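Local coordinates for penicillin-binding protein activator LpoB (Salmonella enterica subsp. enterica serovar Typhimurium, PDB 4Q6V) that probably regulates peptidoglycan synthesis by interacting with and activating penicillin-binding protein 1B, here as the C-terminal domain of the outer-membrane lipoprotein, at residues Y1-M14 / G123-Q135. Numbering follows the deposited sequence.
Sequences YDWNGAMQPLVSKM and GEIIWSGKGAVQQ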
ATOM      1  N   TYR A   1       4.589  15.648   9.813  1.00 42.69           N
ATOM      2  CA  TYR A   1       5.135  14.718   8.770  1.00 40.57           C
ATOM      3  C   TYR A   1       4.738  15.197   7.396  1.00 36.19           C
ATOM      4  O   TYR A   1       3.575  15.430   7.163  1.00 36.06           O
ATOM      5  CB  TYR A   1       4.586  13.296   8.886  1.00 39.45           C
ATOM      6  CG  TYR A   1       5.006  12.508  10.097  1.00 39.91           C
ATOM      7  CD1 TYR A   1       6.342  12.393  10.438  1.00 40.82           C
ATOM      8  CD2 TYR A   1       4.071  11.841  10.877  1.00 40.75           C
ATOM      9  CE1 TYR A   1       6.736  11.667  11.547  1.00 41.25           C
ATOM     10  CE2 TYR A   1       4.463  11.106  11.977  1.00 43.70           C
ATOM     11  CZ  TYR A   1       5.797  11.032  12.319  1.00 40.55           C
ATOM     12  OH  TYR A   1       6.166  10.290  13.419  1.00 39.14           O
ATOM     13  N   ASP A   2       5.721  15.308   6.513  1.00 34.41           N
ATOM     14  CA  ASP A   2       5.490  15.573   5.100  1.00 35.44           C
ATOM     15  C   ASP A   2       5.420  14.267   4.315  1.00 29.12           C
ATOM     16  O   ASP A   2       6.420  13.851   3.719  1.00 27.86           O
ATOM     17  CB  ASP A   2       6.611  16.441   4.517  1.00 35.17           C
ATOM     18  CG  ASP A   2       6.303  16.914   3.104  1.00 39.07           C
ATOM     19  OD1 ASP A   2       5.136  16.759   2.662  1.00 39.41           O
ATOM     20  OD2 ASP A   2       7.234  17.442   2.452  1.00 40.94           O
ATOM     21  N   TRP A   3       4.244  13.647   4.343  1.00 32.28           N
ATOM     22  CA  TRP A   3       4.028  12.353   3.684  1.00 30.47           C
ATOM     23  C   TRP A   3       4.130  12.412   2.155  1.00 31.77           C
ATOM     24  O   TRP A   3       4.820  11.567   1.555  1.00 27.10           O
ATOM     25  CB  TRP A   3       2.684  11.803   4.103  1.00 33.08           C
ATOM     26  CG  TRP A   3       2.562  11.291   5.510  1.00 31.24           C
ATOM     27  CD1 TRP A   3       1.729  11.797   6.459  1.00 33.33           C
ATOM     28  CD2 TRP A   3       3.213  10.159   6.113  1.00 28.91           C
ATOM     29  NE1 TRP A   3       1.823  11.060   7.622  1.00 33.78           N
ATOM     30  CE2 TRP A   3       2.730  10.054   7.438  1.00 30.84           C
ATOM     31  CE3 TRP A   3       4.166   9.239   5.678  1.00 28.41           C
ATOM     32  CZ2 TRP A   3       3.168   9.059   8.336  1.00 29.51           C
ATOM     33  CZ3 TRP A   3       4.581   8.233   6.553  1.00 26.51           C
ATOM     34  CH2 TRP A   3       4.103   8.165   7.865  1.00 28.56           C
ATOM     35  N   ASN A   4       3.531  13.437   1.544  1.00 30.14           N
ATOM     36  CA  ASN A   4       3.706  13.687   0.094  1.00 28.00           C
ATOM     37  C   ASN A   4       5.159  13.789  -0.344  1.00 29.46           C
ATOM     38  O   ASN A   4       5.585  13.227  -1.350  1.00 25.96           O
ATOM     39  CB  ASN A   4       2.923  14.935  -0.360  1.00 36.48           C
ATOM     40  CG  ASN A   4       1.442  14.672  -0.691  1.00 38.98           C
ATOM     41  OD1 ASN A   4       1.058  13.608  -1.183  1.00 45.51           O
ATOM     42  ND2 ASN A   4       0.599  15.651  -0.446  1.00 38.14           N
ATOM     43  N   GLY A   5       5.965  14.520   0.419  1.00 27.27           N
ATOM     44  CA  GLY A   5       7.357  14.680   0.097  1.00 23.97           C
ATOM     45  C   GLY A   5       8.077  13.378   0.020  1.00 25.26           C
ATOM     46  O   GLY A   5       8.933  13.181  -0.864  1.00 25.63           O
ATOM     47  N   ALA A   6       7.715  12.467   0.928  1.00 27.04           N
ATOM     48  CA  ALA A   6       8.213  11.105   0.898  1.00 26.14           C
ATOM     49  C   ALA A   6       7.544  10.215  -0.165  1.00 27.89           C
ATOM     50  O   ALA A   6       8.239   9.461  -0.888  1.00 29.40           O
ATOM     51  CB  ALA A   6       8.069  10.500   2.269  1.00 25.93           C
HETATM   52  N   MSE A   7       6.224  10.349  -0.281  1.00 26.55           N
HETATM   53  CA  MSE A   7       5.433   9.396  -1.069  1.00 27.81           C
HETATM   54  C   MSE A   7       5.470   9.702  -2.559  1.00 31.18           C
HETATM   55  O   MSE A   7       5.515   8.800  -3.382  1.00 30.69           O
HETATM   56  CB  MSE A   7       4.020   9.384  -0.560  1.00 26.57           C
HETATM   57  CG  MSE A   7       3.815   8.343   0.537  1.00 25.43           C
HETATM   58 SE   MSE A   7       2.174   8.686   1.565  1.00 27.89          SE
HETATM   59  CE  MSE A   7       2.330   7.127   2.730  1.00 22.70           C
ATOM     60  N   GLN A   8       5.496  10.990  -2.934  1.00 33.47           N
ATOM     61  CA  GLN A   8       5.398  11.410  -4.337  1.00 32.16           C
ATOM     62  C   GLN A   8       6.545  10.892  -5.186  1.00 30.78           C
ATOM     63  O   GLN A   8       6.334  10.364  -6.282  1.00 31.83           O
ATOM     64  CB  GLN A   8       5.321  12.945  -4.474  1.00 39.06           C
ATOM     65  CG  GLN A   8       4.113  13.610  -3.848  1.00 46.62           C
ATOM     66  CD  GLN A   8       2.808  13.188  -4.476  1.00 51.66           C
ATOM     67  OE1 GLN A   8       2.755  12.827  -5.654  1.00 56.38           O
ATOM     68  NE2 GLN A   8       1.732  13.218  -3.676  1.00 54.80           N
ATOM     69  N   PRO A   9       7.780  11.042  -4.711  1.00 27.37           N
ATOM     70  CA  PRO A   9       8.886  10.536  -5.490  1.00 27.68           C
ATOM     71  C   PRO A   9       8.873   9.012  -5.636  1.00 27.49           C
ATOM     72  O   PRO A   9       9.341   8.512  -6.643  1.00 27.23           O
ATOM     73  CB  PRO A   9      10.119  10.987  -4.704  1.00 28.17           C
ATOM     74  CG  PRO A   9       9.654  11.578  -3.432  1.00 28.41           C
ATOM     75  CD  PRO A   9       8.229  11.961  -3.647  1.00 29.93           C
ATOM     76  N   LEU A  10       8.374   8.304  -4.611  1.00 28.50           N
ATOM     77  CA  LEU A  10       8.383   6.830  -4.608  1.00 26.02           C
ATOM     78  C   LEU A  10       7.285   6.348  -5.556  1.00 23.85           C
ATOM     79  O   LEU A  10       7.481   5.430  -6.346  1.00 27.06           O
ATOM     80  CB  LEU A  10       8.139   6.310  -3.213  1.00 26.71           C
ATOM     81  CG  LEU A  10       9.254   6.455  -2.176  1.00 26.12           C
ATOM     82  CD1 LEU A  10       8.848   5.952  -0.808  1.00 25.18           C
ATOM     83  CD2 LEU A  10      10.466   5.686  -2.658  1.00 27.90           C
ATOM     84  N   VAL A  11       6.128   6.992  -5.506  1.00 24.23           N
ATOM     85  CA  VAL A  11       5.051   6.653  -6.463  1.00 25.08           C
ATOM     86  C   VAL A  11       5.474   6.899  -7.904  1.00 27.25           C
ATOM     87  O   VAL A  11       5.172   6.144  -8.812  1.00 25.06           O
ATOM     88  CB  VAL A  11       3.764   7.407  -6.157  1.00 24.18           C
ATOM     89  CG1 VAL A  11       2.807   7.320  -7.332  1.00 26.55           C
ATOM     90  CG2 VAL A  11       3.141   6.841  -4.890  1.00 25.28           C
ATOM     91  N   SER A  12       6.192   7.988  -8.111  1.00 28.64           N
ATOM     92  CA  SER A  12       6.692   8.360  -9.420  1.00 27.53           C
ATOM     93  C   SER A  12       7.681   7.342  -9.935  1.00 26.22           C
ATOM     94  O   SER A  12       7.561   6.979 -11.091  1.00 25.06           O
ATOM     95  CB  SER A  12       7.349   9.755  -9.329  1.00 28.44           C
ATOM     96  OG  SER A  12       7.854  10.118 -10.583  1.00 32.78           O
ATOM     97  N   LYS A  13       8.581   6.858  -9.080  1.00 26.58           N
ATOM     98  CA  LYS A  13       9.533   5.837  -9.429  1.00 26.94           C
ATOM     99  C   LYS A  13       8.885   4.460  -9.622  1.00 29.26           C
ATOM    100  O   LYS A  13       9.364   3.626 -10.403  1.00 23.38           O
ATOM    101  CB  LYS A  13      10.570   5.669  -8.347  1.00 31.69           C
ATOM    102  CG  LYS A  13      11.453   6.882  -8.118  1.00 36.32           C
ATOM    103  CD  LYS A  13      12.258   6.837  -6.811  1.00 40.89           C
ATOM    104  CE  LYS A  13      12.924   5.478  -6.622  1.00 47.02           C
ATOM    105  NZ  LYS A  13      13.616   5.346  -5.306  1.00 53.11           N
HETATM  106  N   MSE A  14       7.791   4.215  -8.900  1.00 25.49           N
HETATM  107  CA  MSE A  14       7.079   2.931  -9.055  1.00 26.54           C
HETATM  108  C   MSE A  14       6.370   2.906 -10.392  1.00 26.30           C
HETATM  109  O   MSE A  14       6.288   1.876 -11.032  1.00 25.15           O
HETATM  110  CB  MSE A  14       6.057   2.768  -7.947  1.00 26.98           C
HETATM  111  CG  MSE A  14       5.353   1.414  -7.994  1.00 25.19           C
HETATM  112 SE   MSE A  14       3.827   1.534  -6.775  1.00 29.41          SE
HETATM  113  CE  MSE A  14       2.555   2.370  -7.991  1.00 27.02           C
ATOM    114  N   GLY A 123       2.696 -13.651  -7.221  1.00 21.85           N
ATOM    115  CA  GLY A 123       3.209 -13.438  -5.897  1.00 21.12           C
ATOM    116  C   GLY A 123       4.550 -12.745  -5.823  1.00 21.12           C
ATOM    117  O   GLY A 123       5.052 -12.494  -4.707  1.00 23.33           O
ATOM    118  N   GLU A 124       5.086 -12.341  -6.969  1.00 19.86           N
ATOM    119  CA  GLU A 124       6.423 -11.776  -7.006  1.00 21.47           C
ATOM    120  C   GLU A 124       6.478 -10.285  -6.746  1.00 19.50           C
ATOM    121  O   GLU A 124       5.638  -9.529  -7.265  1.00 18.96           O
ATOM    122  CB  GLU A 124       7.045 -12.017  -8.367  1.00 21.81           C
ATOM    123  CG  GLU A 124       8.335 -11.237  -8.622  1.00 23.31           C
ATOM    124  CD  GLU A 124       8.994 -11.601  -9.941  1.00 25.11           C
ATOM    125  OE1 GLU A 124       8.379 -12.249 -10.804  1.00 27.69           O
ATOM    126  OE2 GLU A 124      10.181 -11.285 -10.094  1.00 31.57           O
ATOM    127  N   ILE A 125       7.494  -9.860  -6.000  1.00 18.66           N
ATOM    128  CA  ILE A 125       7.748  -8.437  -5.794  1.00 19.97           C
ATOM    129  C   ILE A 125       8.448  -7.850  -6.990  1.00 20.59           C
ATOM    130  O   ILE A 125       9.607  -8.192  -7.248  1.00 24.89           O
ATOM    131  CB  ILE A 125       8.525  -8.147  -4.499  1.00 21.73           C
ATOM    132  CG1 ILE A 125       7.796  -8.705  -3.265  1.00 22.47           C
ATOM    133  CG2 ILE A 125       8.762  -6.628  -4.363  1.00 21.95           C
ATOM    134  CD1 ILE A 125       6.519  -7.947  -2.908  1.00 25.35           C
ATOM    135  N   ILE A 126       7.765  -6.969  -7.727  1.00 21.03           N
ATOM    136  CA  ILE A 126       8.295  -6.473  -8.987  1.00 22.49           C
ATOM    137  C   ILE A 126       8.934  -5.112  -8.802  1.00 23.10           C
ATOM    138  O   ILE A 126       9.685  -4.693  -9.685  1.00 23.56           O
ATOM    139  CB  ILE A 126       7.226  -6.443 -10.131  1.00 22.43           C
ATOM    140  CG1 ILE A 126       6.060  -5.511  -9.774  1.00 22.38           C
ATOM    141  CG2 ILE A 126       6.821  -7.884 -10.464  1.00 21.30           C
ATOM    142  CD1 ILE A 126       4.929  -5.416 -10.761  1.00 22.70           C
ATOM    143  N   TRP A 127       8.638  -4.441  -7.681  1.00 22.76           N
ATOM    144  CA  TRP A 127       9.224  -3.115  -7.407  1.00 24.19           C
ATOM    145  C   TRP A 127       9.361  -2.861  -5.912  1.00 25.05           C
ATOM    146  O   TRP A 127       8.461  -3.214  -5.131  1.00 22.22           O
ATOM    147  CB  TRP A 127       8.364  -1.987  -8.037  1.00 24.29           C
ATOM    148  CG  TRP A 127       8.896  -0.632  -7.675  1.00 24.65           C
ATOM    149  CD1 TRP A 127       9.953   0.005  -8.286  1.00 25.79           C
ATOM    150  CD2 TRP A 127       8.477   0.234  -6.617  1.00 23.37           C
ATOM    151  NE1 TRP A 127      10.209   1.213  -7.689  1.00 24.17           N
ATOM    152  CE2 TRP A 127       9.323   1.380  -6.654  1.00 24.93           C
ATOM    153  CE3 TRP A 127       7.443   0.193  -5.679  1.00 23.13           C
ATOM    154  CZ2 TRP A 127       9.177   2.440  -5.775  1.00 24.14           C
ATOM    155  CZ3 TRP A 127       7.312   1.212  -4.791  1.00 24.61           C
ATOM    156  CH2 TRP A 127       8.182   2.335  -4.839  1.00 23.85           C
ATOM    157  N   SER A 128      10.431  -2.149  -5.549  1.00 23.45           N
ATOM    158  CA  SER A 128      10.648  -1.770  -4.168  1.00 24.23           C
ATOM    159  C   SER A 128      11.299  -0.399  -4.047  1.00 22.40           C
ATOM    160  O   SER A 128      12.109  -0.062  -4.890  1.00 27.00           O
ATOM    161  CB  SER A 128      11.516  -2.834  -3.495  1.00 24.52           C
ATOM    162  OG  SER A 128      11.757  -2.538  -2.153  1.00 33.16           O
ATOM    163  N   GLY A 129      10.937   0.344  -3.005  1.00 25.37           N
ATOM    164  CA  GLY A 129      11.499   1.679  -2.763  1.00 26.46           C
ATOM    165  C   GLY A 129      11.483   2.132  -1.313  1.00 27.82           C
ATOM    166  O   GLY A 129      10.575   1.784  -0.564  1.00 26.08           O
ATOM    167  N   LYS A 130      12.488   2.939  -0.928  1.00 26.39           N
ATOM    168  CA  LYS A 130      12.567   3.515   0.421  1.00 25.84           C
ATOM    169  C   LYS A 130      12.849   5.000   0.379  1.00 23.97           C
ATOM    170  O   LYS A 130      13.482   5.473  -0.548  1.00 22.19           O
ATOM    171  CB  LYS A 130      13.560   2.782   1.293  1.00 29.87           C
ATOM    172  CG  LYS A 130      14.854   2.424   0.609  1.00 36.06           C
ATOM    173  CD  LYS A 130      15.662   1.434   1.434  1.00 42.12           C
ATOM    174  CE  LYS A 130      17.082   1.278   0.887  1.00 46.61           C
ATOM    175  NZ  LYS A 130      18.006   0.465   1.755  1.00 46.97           N
ATOM    176  N   GLY A 131      12.259   5.741   1.309  1.00 21.59           N
ATOM    177  CA  GLY A 131      12.563   7.165   1.449  1.00 26.48           C
ATOM    178  C   GLY A 131      12.411   7.588   2.896  1.00 29.40           C
ATOM    179  O   GLY A 131      11.688   6.971   3.646  1.00 36.28           O
ATOM    180  N   ALA A 132      13.095   8.648   3.295  1.00 29.32           N
ATOM    181  CA  ALA A 132      12.924   9.180   4.647  1.00 28.33           C
ATOM    182  C   ALA A 132      11.783  10.147   4.702  1.00 26.89           C
ATOM    183  O   ALA A 132      11.562  10.924   3.781  1.00 31.84           O
ATOM    184  CB  ALA A 132      14.215   9.837   5.123  1.00 29.52           C
ATOM    185  N   VAL A 133      11.024  10.096   5.784  1.00 28.65           N
ATOM    186  CA  VAL A 133       9.897  10.974   5.963  1.00 28.36           C
ATOM    187  C   VAL A 133      10.342  12.147   6.844  1.00 32.54           C
ATOM    188  O   VAL A 133      10.582  11.984   8.041  1.00 31.13           O
ATOM    189  CB  VAL A 133       8.743  10.248   6.653  1.00 30.66           C
ATOM    190  CG1 VAL A 133       7.551  11.187   6.870  1.00 30.14           C
ATOM    191  CG2 VAL A 133       8.349   8.978   5.909  1.00 28.66           C
ATOM    192  N   GLN A 134      10.408  13.329   6.237  1.00 34.84           N
ATOM    193  CA  GLN A 134      10.745  14.572   6.926  1.00 36.61           C
ATOM    194  C   GLN A 134       9.556  15.264   7.557  1.00 36.75           C
ATOM    195  O   GLN A 134       8.428  14.764   7.570  1.00 33.43           O
ATOM    196  CB  GLN A 134      11.358  15.563   5.938  1.00 39.04           C
ATOM    197  CG  GLN A 134      12.819  15.317   5.706  1.00 43.41           C
ATOM    198  CD  GLN A 134      13.051  14.752   4.337  1.00 49.83           C
ATOM    199  OE1 GLN A 134      12.386  15.119   3.381  1.00 59.27           O
ATOM    200  NE2 GLN A 134      14.000  13.847   4.227  1.00 52.30           N
ATOM    201  N   GLN A 135       9.840  16.444   8.096  1.00 36.04           N
ATOM    202  CA  GLN A 135       8.803  17.256   8.741  1.00 42.66           C
ATOM    203  C   GLN A 135       8.361  18.425   7.848  1.00 40.04           C
ATOM    204  O   GLN A 135       9.157  18.728   6.944  1.00 34.30           O
ATOM    205  CB  GLN A 135       9.371  17.646  10.111  1.00 45.34           C
ATOM    206  CG  GLN A 135       9.546  16.403  10.988  1.00 47.72           C
ATOM    207  CD  GLN A 135       8.329  16.159  11.842  1.00 47.49           C
ATOM    208  OE1 GLN A 135       7.560  17.077  12.080  1.00 48.49           O
ATOM    209  NE2 GLN A 135       8.151  14.940  12.318  1.00 50.21           N
TER
HETATM  210  O   HOH W   1      14.570   3.326  -3.107  1.00 35.82           O
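Trp127 sets CG opposite its backbone N (chi1 176°), which lays the indole against the C-terminal part of helix 3-15. Met14, a selenomethionine, also carries CG anti to its N (chi1 -176°) and reaches across that ring. Its CB stands 3.5 Å from the centroid of the six-membered ring, almost on the ring normal, as a CH-pi contact. CG is closer still to an atom of the ring, 3.3 Å from Trp127 CE3. The chain then bends at chi3, and SE sits obliquely to the ring in a Met-aromatic contact. The backbone N of Gly129 backs the opposite face of the indole. Leu10 fills the middle, with CD2 3.7 Å from Lys130 O and CD1 against Gly131, where the strand has no side chain. Nearby, one water accepts from Lys130 N and, weakly, from Lys13 NZ.

Val133 holds the other end. Its CG2 lies 3.9 Å from Trp3 CZ3 and 4.0 Å from Ala6 CB, while CG1 rests over one face of the Trp3 indole and also meets Tyr1. Asp2 N donates a nearly straight bond to Gln134 O (3.0 Å, 172°), from above the carbonyl plane. Asp2 is also the N-cap, its OD1 accepting a weak bond from Gly5 N. The bond to Gln134 brings the two ends of the modelled domain together.

The helix runs roughly antiparallel to strand 125-132, packed on one edge strand of the mixed sheet. That strand pairs with 112-119, whose Met115 touches both Leu10 and Trp127. Trp3 also packs on Ala44 and Thr47 of helix 41-54.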